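Local coordinates for protein 3',5'-nucleoside bisphosphate phosphatase (Chromobacterium violaceum, PDB 2YB4) that hydrolyses nucleoside 3',5'-bisphosphates to nucleoside 5'-phosphates and orthophosphate, using manganese ions bound in its active site, at residues 7-12 with 35-40; 61-66 with 90-95; 219-224 with 246-251. All coordinates share one frame; numbering follows the deposited sequence.

How the contacts relate
All three contacts reach the same mixed sheet, each in its own way. Contact 1 buries the most surface and mixes polar with apolar contacts, its centre about 6 Å from the centre of the chain, and joins two metal-binding loops through a carboxylate and backbone bonds. Contact 2, centred about 11 Å from the centre of contact 1, is also buried but wholly apolar in its side-chain meetings: a helix lies against strand 59-69, the neighbour of strand 33-36. Contact 3, on the other side of the chain's centre from contact 2, is partly buried and relies on backbone bridging and serine hydroxyls. Contacts 1 and 3 meet through His7 O and Asp248 N, and contacts 1 and 2 through Asp40 and Ser66.

Contact 1: residues 7-12 with 35-40; sequences HFHSRT and ALTDHD
Phe8, Asp38 and Thr37 carry the largest buried areas where 7-12 meets 35-40. The Phe8 ring lies with one face against the end of strand 33-36: Leu36 CA stands 4.0 Å from the ring centroid and 24° off its normal, a CH-pi contact, while Ala35 O sits over the same ring towards the rim. Phe8 reaches this place because its CG lies between the backbone N and the carbonyl carbon (chi1 52°), which turns the ring back to the strand although its CB points away. The Leu36 and Phe8 side chains cross at about a right angle, Leu36 CD1 reaching 3.6 Å from Phe8 CD2.

Asp38 uses both carboxylate oxygens on Ser10. The nearly straight bond from Ser10 N to Asp38 OD1 (2.8 Å, 175°) arrives on the syn side, somewhat out of the carboxylate plane. Ser10 OG donates to the syn lone pair of Asp38 OD2 at 3.0 Å, and the same hydroxyl accepts from Thr12 N in an ST turn. Ser13 OG adds a further bond to OD1, so the carboxylate ties down the bend of the loop.

Thr37 N donates to Phe8 O at 2.9 Å. Its hydroxyl lies over one face of the His7 ring, Thr37 OG1 being 3.3 Å from His7 CD2, and takes a weak bond from Phe8 N. The ND1 atoms of the two imidazoles bond outside the segments, His7 to Glu218 and His9 to Asp14. With His7 and His9 ligating one manganese and His39 another, this pairing of loops after strands 4-5 and 33-36 forms part of the metal centre of the PHP fold.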
loop_
_atom_site.group_PDB
_atom_site.type_symbol
_atom_site.label_atom_id
_atom_site.label_comp_id
_atom_site.label_asym_id
_atom_site.label_seq_id
_atom_site.Cartn_x
_atom_site.Cartn_y
_atom_site.Cartn_z
ATOM N N HIS A 7 -6.946 2.732 0.503
ATOM C CA HIS A 7 -5.741 2.055 0.014
ATOM C C HIS A 7 -5.771 1.732 -1.482
ATOM O O HIS A 7 -6.525 0.874 -1.906
ATOM C CB HIS A 7 -5.507 0.782 0.838
ATOM C CG HIS A 7 -4.153 0.177 0.652
ATOM N ND1 HIS A 7 -3.422 -0.341 1.699
ATOM C CD2 HIS A 7 -3.398 0.000 -0.458
ATOM C CE1 HIS A 7 -2.273 -0.808 1.242
ATOM N NE2 HIS A 7 -2.233 -0.611 -0.063
ATOM N N PHE A 8 -4.936 2.408 -2.268
ATOM C CA PHE A 8 -4.764 2.106 -3.696
ATOM C C PHE A 8 -3.478 2.705 -4.242
ATOM O O PHE A 8 -2.875 3.576 -3.615
ATOM C CB PHE A 8 -5.973 2.506 -4.558
ATOM C CG PHE A 8 -6.426 3.929 -4.375
ATOM C CD1 PHE A 8 -7.333 4.262 -3.375
ATOM C CD2 PHE A 8 -5.972 4.932 -5.226
ATOM C CE1 PHE A 8 -7.764 5.574 -3.216
ATOM C CE2 PHE A 8 -6.392 6.251 -5.067
ATOM C CZ PHE A 8 -7.286 6.569 -4.065
ATOM N N HIS A 9 -3.071 2.237 -5.417
ATOM C CA HIS A 9 -1.795 2.625 -6.001
ATOM C C HIS A 9 -1.964 3.245 -7.375
ATOM O O HIS A 9 -3.009 3.106 -7.999
ATOM C CB HIS A 9 -0.862 1.412 -6.107
ATOM C CG HIS A 9 -0.485 0.819 -4.785
ATOM N ND1 HIS A 9 0.689 0.124 -4.592
ATOM C CD2 HIS A 9 -1.126 0.810 -3.593
ATOM C CE1 HIS A 9 0.761 -0.276 -3.334
ATOM N NE2 HIS A 9 -0.328 0.126 -2.706
ATOM N N SER A 10 -0.917 3.934 -7.827
ATOM C CA SER A 10 -0.857 4.515 -9.158
ATOM C C SER A 10 0.473 4.166 -9.825
ATOM O O SER A 10 1.318 3.462 -9.238
ATOM C CB SER A 10 -1.005 6.036 -9.098
ATOM O OG SER A 10 0.223 6.648 -8.749
ATOM N N ARG A 11 0.663 4.669 -11.043
ATOM C CA ARG A 11 1.896 4.428 -11.795
ATOM C C ARG A 11 3.115 5.091 -11.161
ATOM O O ARG A 11 4.249 4.817 -11.553
ATOM C CB ARG A 11 1.742 4.838 -13.263
ATOM C CG ARG A 11 0.784 3.945 -14.022
ATOM C CD ARG A 11 0.370 4.556 -15.351
ATOM N NE ARG A 11 1.384 4.405 -16.387
ATOM C CZ ARG A 11 1.230 4.828 -17.643
ATOM N NH1 ARG A 11 0.099 5.422 -18.020
ATOM N NH2 ARG A 11 2.205 4.657 -18.532
ATOM N N THR A 12 2.880 5.953 -10.175
ATOM C CA THR A 12 3.968 6.462 -9.347
ATOM C C THR A 12 4.762 5.289 -8.758
ATOM O O THR A 12 5.999 5.323 -8.728
ATOM C CB THR A 12 3.460 7.385 -8.205
ATOM O OG1 THR A 12 2.572 8.380 -8.733
ATOM C CG2 THR A 12 4.633 8.075 -7.507
ATOM N N ALA A 35 -7.922 7.948 -0.494
ATOM C CA ALA A 35 -6.509 8.180 -0.191
ATOM C C ALA A 35 -5.621 7.351 -1.095
ATOM O O ALA A 35 -5.739 6.122 -1.152
ATOM C CB ALA A 35 -6.192 7.894 1.277
ATOM N N LEU A 36 -4.721 8.024 -1.801
ATOM C CA LEU A 36 -3.757 7.320 -2.637
ATOM C C LEU A 36 -2.587 6.927 -1.741
ATOM O O LEU A 36 -1.959 7.789 -1.133
ATOM C CB LEU A 36 -3.288 8.218 -3.794
ATOM C CG LEU A 36 -2.202 7.645 -4.710
ATOM C CD1 LEU A 36 -2.696 6.386 -5.417
ATOM C CD2 LEU A 36 -1.712 8.678 -5.715
ATOM N N THR A 37 -2.342 5.628 -1.588
ATOM C CA THR A 37 -1.211 5.204 -0.776
ATOM C C THR A 37 -0.251 4.401 -1.636
ATOM O O THR A 37 -0.299 3.164 -1.642
ATOM C CB THR A 37 -1.717 4.285 0.355
ATOM O OG1 THR A 37 -2.358 3.143 -0.220
ATOM C CG2 THR A 37 -2.749 4.993 1.214
ATOM N N ASP A 38 0.713 5.094 -2.233
ATOM C CA ASP A 38 1.654 4.472 -3.154
ATOM C C ASP A 38 2.753 3.815 -2.342
ATOM O O ASP A 38 3.014 4.218 -1.205
ATOM C CB ASP A 38 2.243 5.491 -4.146
ATOM C CG ASP A 38 1.497 5.527 -5.474
ATOM O OD1 ASP A 38 1.260 4.445 -6.068
ATOM O OD2 ASP A 38 1.149 6.643 -5.923
ATOM N N HIS A 39 3.401 2.811 -2.923
ATOM C CA HIS A 39 4.418 2.061 -2.204
ATOM C C HIS A 39 5.734 2.847 -2.147
ATOM O O HIS A 39 6.348 3.138 -3.183
ATOM C CB HIS A 39 4.628 0.713 -2.897
ATOM C CG HIS A 39 5.125 -0.368 -1.990
ATOM N ND1 HIS A 39 5.805 -1.474 -2.456
ATOM C CD2 HIS A 39 5.040 -0.516 -0.647
ATOM C CE1 HIS A 39 6.120 -2.255 -1.439
ATOM N NE2 HIS A 39 5.666 -1.697 -0.330
ATOM N N ASP A 40 6.148 3.190 -0.927
ATOM C CA ASP A 40 7.443 3.820 -0.637
ATOM C C ASP A 40 7.720 5.157 -1.341
ATOM O O ASP A 40 8.879 5.576 -1.457
ATOM C CB ASP A 40 8.598 2.833 -0.890
ATOM C CG ASP A 40 8.540 1.624 0.032
ATOM O OD1 ASP A 40 7.984 1.766 1.143
ATOM O OD2 ASP A 40 9.039 0.535 -0.345
#

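Contact 2: residues 61-66 with 90-95; sequences NGVEVS and AGLKSI
Val63 turns CG2 anti to its backbone N, with CG1 at chi1 61°, and thereby directs CG2 at the helix. Leu92 answers with CG beside its own backbone N (chi1 -64°) and an extended chi2, so that the two side chains meet tip to tip, Val63 CG2 lying 4.0 Å from Leu92 CD1. The other Leu92 methyl serves a second valine: Leu92 CD2 approaches Val65 CG2, two residues along the strand, to 4.1 Å, the side chains crossing at about a right angle. Leu92 is thus forked between two strand residues and has the largest area buried by this contact.

This is a helix laid on a sheet, as expected of the barrel-like alpha/beta fold of PHP proteins: helix 86-96 covers strand 59-69, with the segment axes 9.5 Å apart at closest and inclined by 50°. The nearest CA pairs, Val65 with Leu92 and Ser66 with Ile95, lie towards the C-terminal end of the strand segment.

The second helix residue, Ile95, stands one turn further on. Ile95 CD1 comes 3.7 Å from Val65 CG1, the shortest approach between the segments, and also lies near the backbone O of Ser66. Val65 therefore divides its branches, CG1 to Ile95 and CG2 to Leu92. Helix 173-182 also packs on Val65, through Ala176 and Ile180. Glu64, whose CB is directed away from the helix, belongs to the other side of the strand, where it binds two of the manganese ions beside His7, His75 and His191.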
loop_
_atom_site.group_PDB
_atom_site.type_symbol
_atom_site.label_atom_id
_atom_site.label_comp_id
_atom_site.label_asym_id
_atom_site.label_seq_id
_atom_site.Cartn_x
_atom_site.Cartn_y
_atom_site.Cartn_z
ATOM N N ASN A 61 -3.796 12.747 1.806
ATOM C CA ASN A 61 -2.442 12.341 1.472
ATOM C C ASN A 61 -2.109 11.029 2.184
ATOM O O ASN A 61 -2.343 10.884 3.386
ATOM C CB ASN A 61 -1.435 13.413 1.878
ATOM C CG ASN A 61 -1.535 14.671 1.029
ATOM O OD1 ASN A 61 -1.672 14.607 -0.195
ATOM N ND2 ASN A 61 -1.438 15.830 1.681
ATOM N N GLY A 62 -1.544 10.085 1.443
ATOM C CA GLY A 62 -1.261 8.774 1.985
ATOM C C GLY A 62 0.004 8.204 1.378
ATOM O O GLY A 62 0.620 8.817 0.498
ATOM N N VAL A 63 0.380 7.020 1.848
ATOM C CA VAL A 63 1.584 6.339 1.403
ATOM C C VAL A 63 1.584 4.974 2.074
ATOM O O VAL A 63 0.929 4.792 3.095
ATOM C CB VAL A 63 2.850 7.098 1.853
ATOM C CG1 VAL A 63 2.902 7.181 3.360
ATOM C CG2 VAL A 63 4.131 6.409 1.329
ATOM N N GLU A 64 2.328 4.028 1.504
ATOM C CA GLU A 64 2.435 2.684 2.043
ATOM C C GLU A 64 3.907 2.319 2.186
ATOM O O GLU A 64 4.621 2.217 1.197
ATOM C CB GLU A 64 1.738 1.668 1.130
ATOM C CG GLU A 64 1.677 0.270 1.738
ATOM C CD GLU A 64 1.083 -0.772 0.804
ATOM O OE1 GLU A 64 1.035 -0.537 -0.415
ATOM O OE2 GLU A 64 0.659 -1.836 1.295
ATOM N N VAL A 65 4.350 2.112 3.422
ATOM C CA VAL A 65 5.769 1.957 3.714
ATOM C C VAL A 65 6.165 0.503 3.940
ATOM O O VAL A 65 5.580 -0.189 4.776
ATOM C CB VAL A 65 6.171 2.784 4.956
ATOM C CG1 VAL A 65 7.687 2.771 5.141
ATOM C CG2 VAL A 65 5.636 4.215 4.844
ATOM N N SER A 66 7.165 0.049 3.194
ATOM C CA SER A 66 7.708 -1.298 3.362
ATOM C C SER A 66 8.475 -1.406 4.670
ATOM O O SER A 66 9.327 -0.570 4.974
ATOM C CB SER A 66 8.651 -1.647 2.211
ATOM O OG SER A 66 7.965 -1.687 0.979
ATOM N N ALA A 90 13.095 11.841 3.388
ATOM C CA ALA A 90 14.396 11.184 3.418
ATOM C C ALA A 90 14.211 9.709 3.767
ATOM O O ALA A 90 14.898 8.841 3.226
ATOM C CB ALA A 90 15.309 11.860 4.420
ATOM N N GLY A 91 13.261 9.432 4.657
ATOM C CA GLY A 91 12.925 8.065 5.008
ATOM C C GLY A 91 12.490 7.244 3.806
ATOM O O GLY A 91 13.042 6.182 3.538
ATOM N N LEU A 92 11.501 7.740 3.072
ATOM C CA LEU A 92 11.010 7.038 1.893
ATOM C C LEU A 92 12.125 6.839 0.869
ATOM O O LEU A 92 12.196 5.801 0.216
ATOM C CB LEU A 92 9.828 7.792 1.267
ATOM C CG LEU A 92 8.588 7.894 2.159
ATOM C CD1 LEU A 92 7.433 8.616 1.453
ATOM C CD2 LEU A 92 8.159 6.507 2.643
ATOM N N LYS A 93 12.987 7.847 0.736
ATOM C CA LYS A 93 14.106 7.802 -0.199
ATOM C C LYS A 93 15.128 6.730 0.177
ATOM O O LYS A 93 15.674 6.065 -0.691
ATOM C CB LYS A 93 14.794 9.168 -0.277
ATOM C CG LYS A 93 15.939 9.231 -1.293
ATOM C CD LYS A 93 16.386 10.669 -1.539
ATOM C CE LYS A 93 17.348 10.749 -2.729
ATOM N NZ LYS A 93 17.847 12.134 -2.997
ATOM N N SER A 94 15.387 6.567 1.472
ATOM C CA SER A 94 16.384 5.592 1.913
ATOM C C SER A 94 15.958 4.164 1.556
ATOM O O SER A 94 16.789 3.343 1.173
ATOM C CB SER A 94 16.679 5.727 3.412
ATOM O OG SER A 94 15.636 5.184 4.203
ATOM N N ILE A 95 14.662 3.879 1.651
ATOM C CA ILE A 95 14.168 2.535 1.332
ATOM C C ILE A 95 13.898 2.272 -0.170
ATOM O O ILE A 95 13.759 1.122 -0.581
ATOM C CB ILE A 95 12.971 2.119 2.237
ATOM C CG1 ILE A 95 11.697 2.860 1.871
ATOM C CG2 ILE A 95 13.286 2.402 3.702
ATOM C CD1 ILE A 95 10.637 2.731 2.948
#

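Contact 3: residues 219-224 with 246-251; sequences VASGSH and GSDFHA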
loop_
_atom_site.group_PDB
_atom_site.type_symbol
_atom_site.label_atom_id
_atom_site.label_comp_id
_atom_site.label_asym_id
_atom_site.label_seq_id
_atom_site.Cartn_x
_atom_site.Cartn_y
_atom_site.Cartn_z
ATOM N N VAL A 219 -9.097 -3.032 8.401
ATOM C CA VAL A 219 -10.094 -4.036 8.742
ATOM C C VAL A 219 -10.821 -4.472 7.468
ATOM O O VAL A 219 -10.860 -5.661 7.144
ATOM C CB VAL A 219 -11.055 -3.517 9.839
ATOM C CG1 VAL A 219 -12.191 -4.508 10.098
ATOM C CG2 VAL A 219 -10.274 -3.259 11.121
ATOM N N ALA A 220 -11.441 -3.516 6.779
ATOM C CA ALA A 220 -11.956 -3.751 5.425
ATOM C C ALA A 220 -10.826 -3.653 4.380
ATOM O O ALA A 220 -10.129 -2.643 4.289
ATOM C CB ALA A 220 -13.066 -2.772 5.100
ATOM N N SER A 221 -10.620 -4.716 3.615
ATOM C CA SER A 221 -9.578 -4.704 2.601
ATOM C C SER A 221 -9.920 -5.641 1.441
ATOM O O SER A 221 -10.501 -6.712 1.648
ATOM C CB SER A 221 -8.228 -5.070 3.226
ATOM O OG SER A 221 -7.270 -5.353 2.233
ATOM N N GLY A 222 -9.557 -5.229 0.228
ATOM C CA GLY A 222 -9.744 -6.053 -0.951
ATOM C C GLY A 222 -9.066 -7.398 -0.766
ATOM O O GLY A 222 -9.473 -8.391 -1.372
ATOM N N SER A 223 -8.047 -7.421 0.095
ATOM C CA SER A 223 -7.258 -8.622 0.380
ATOM C C SER A 223 -7.883 -9.524 1.451
ATOM O O SER A 223 -7.359 -10.602 1.737
ATOM C CB SER A 223 -5.845 -8.232 0.843
ATOM O OG SER A 223 -5.172 -7.426 -0.106
ATOM N N HIS A 224 -8.985 -9.084 2.050
ATOM C CA HIS A 224 -9.576 -9.801 3.178
ATOM C C HIS A 224 -10.846 -10.549 2.811
ATOM O O HIS A 224 -11.641 -10.079 1.997
ATOM C CB HIS A 224 -9.899 -8.837 4.327
ATOM C CG HIS A 224 -8.695 -8.363 5.077
ATOM N ND1 HIS A 224 -8.765 -7.403 6.063
ATOM C CD2 HIS A 224 -7.391 -8.713 4.981
ATOM C CE1 HIS A 224 -7.553 -7.179 6.540
ATOM N NE2 HIS A 224 -6.703 -7.960 5.900
ATOM N N GLY A 246 -9.682 -0.231 2.621
ATOM C CA GLY A 246 -9.121 0.039 1.316
ATOM C C GLY A 246 -9.406 -1.090 0.349
ATOM O O GLY A 246 -9.593 -2.229 0.766
ATOM N N SER A 247 -9.440 -0.770 -0.941
ATOM C CA SER A 247 -9.633 -1.770 -1.984
ATOM C C SER A 247 -8.334 -2.503 -2.276
ATOM O O SER A 247 -8.346 -3.621 -2.779
ATOM C CB SER A 247 -10.134 -1.112 -3.271
ATOM O OG SER A 247 -9.114 -0.342 -3.882
ATOM N N ASP A 248 -7.211 -1.864 -1.968
ATOM C CA ASP A 248 -5.910 -2.383 -2.372
ATOM C C ASP A 248 -5.760 -2.442 -3.888
ATOM O O ASP A 248 -4.963 -3.221 -4.399
ATOM C CB ASP A 248 -5.670 -3.776 -1.785
ATOM C CG ASP A 248 -4.401 -3.847 -0.965
ATOM O OD1 ASP A 248 -3.398 -3.239 -1.385
ATOM O OD2 ASP A 248 -4.406 -4.505 0.094
ATOM N N PHE A 249 -6.515 -1.607 -4.600
ATOM C CA PHE A 249 -6.468 -1.568 -6.067
ATOM C C PHE A 249 -5.064 -1.317 -6.647
ATOM O O PHE A 249 -4.350 -0.405 -6.216
ATOM C CB PHE A 249 -7.433 -0.497 -6.587
ATOM C CG PHE A 249 -7.493 -0.395 -8.094
ATOM C CD1 PHE A 249 -8.380 -1.181 -8.822
ATOM C CD2 PHE A 249 -6.675 0.499 -8.778
ATOM C CE1 PHE A 249 -8.450 -1.082 -10.212
ATOM C CE2 PHE A 249 -6.734 0.606 -10.171
ATOM C CZ PHE A 249 -7.624 -0.185 -10.886
ATOM N N HIS A 250 -4.690 -2.126 -7.637
ATOM C CA HIS A 250 -3.499 -1.883 -8.460
ATOM C C HIS A 250 -3.883 -1.612 -9.919
ATOM O O HIS A 250 -3.470 -0.613 -10.521
ATOM C CB HIS A 250 -2.510 -3.060 -8.389
ATOM C CG HIS A 250 -1.759 -3.154 -7.095
ATOM N ND1 HIS A 250 -2.343 -3.587 -5.922
ATOM C CD2 HIS A 250 -0.463 -2.900 -6.794
ATOM C CE1 HIS A 250 -1.445 -3.581 -4.953
ATOM N NE2 HIS A 250 -0.295 -3.173 -5.457
ATOM N N ALA A 251 -4.569 -2.579 -10.516
ATOM C CA ALA A 251 -4.973 -2.507 -11.917
ATOM C C ALA A 251 -6.281 -3.260 -12.122
ATOM O O ALA A 251 -6.593 -4.169 -11.358
ATOM C CB ALA A 251 -3.884 -3.107 -12.797
HETATM O O HOH W 1 -6.313 -2.717 2.024
#
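Asp248 OD2 is gripped by several groups at once. Ser223 OG donates to it at 3.0 Å, from above the carboxylate plane and 48° out of it, and His191 ND1 adds a bond from beyond the two segments. A water bonded to Ser221 OG also donates to OD2, weakly. Ser223 has OG beside its backbone N (chi1 -57°), which brings the hydroxyl to the aspartate, while Ser221 OG accepts from Ser223 N at 3.1 Å. That ST turn sits within the type I turn running from Ser221 to His224.

The two backbones are joined by a parallel bridge between Ser221 and Gly246. Gly246 N donates to Ala220 O at 3.0 Å, and Gly222 N returns a bond to Gly246 O, also 3.0 Å. Gly222 CA makes a CA-H...O contact to Ser247 O at 3.3 Å.

The bridge joins the ends of strands 216-221 and 242-246, and the loop that follows carries Asp248 and His250, ligands of two different manganese ions. Metal-binding loops at strand ends are characteristic of the PHP active site.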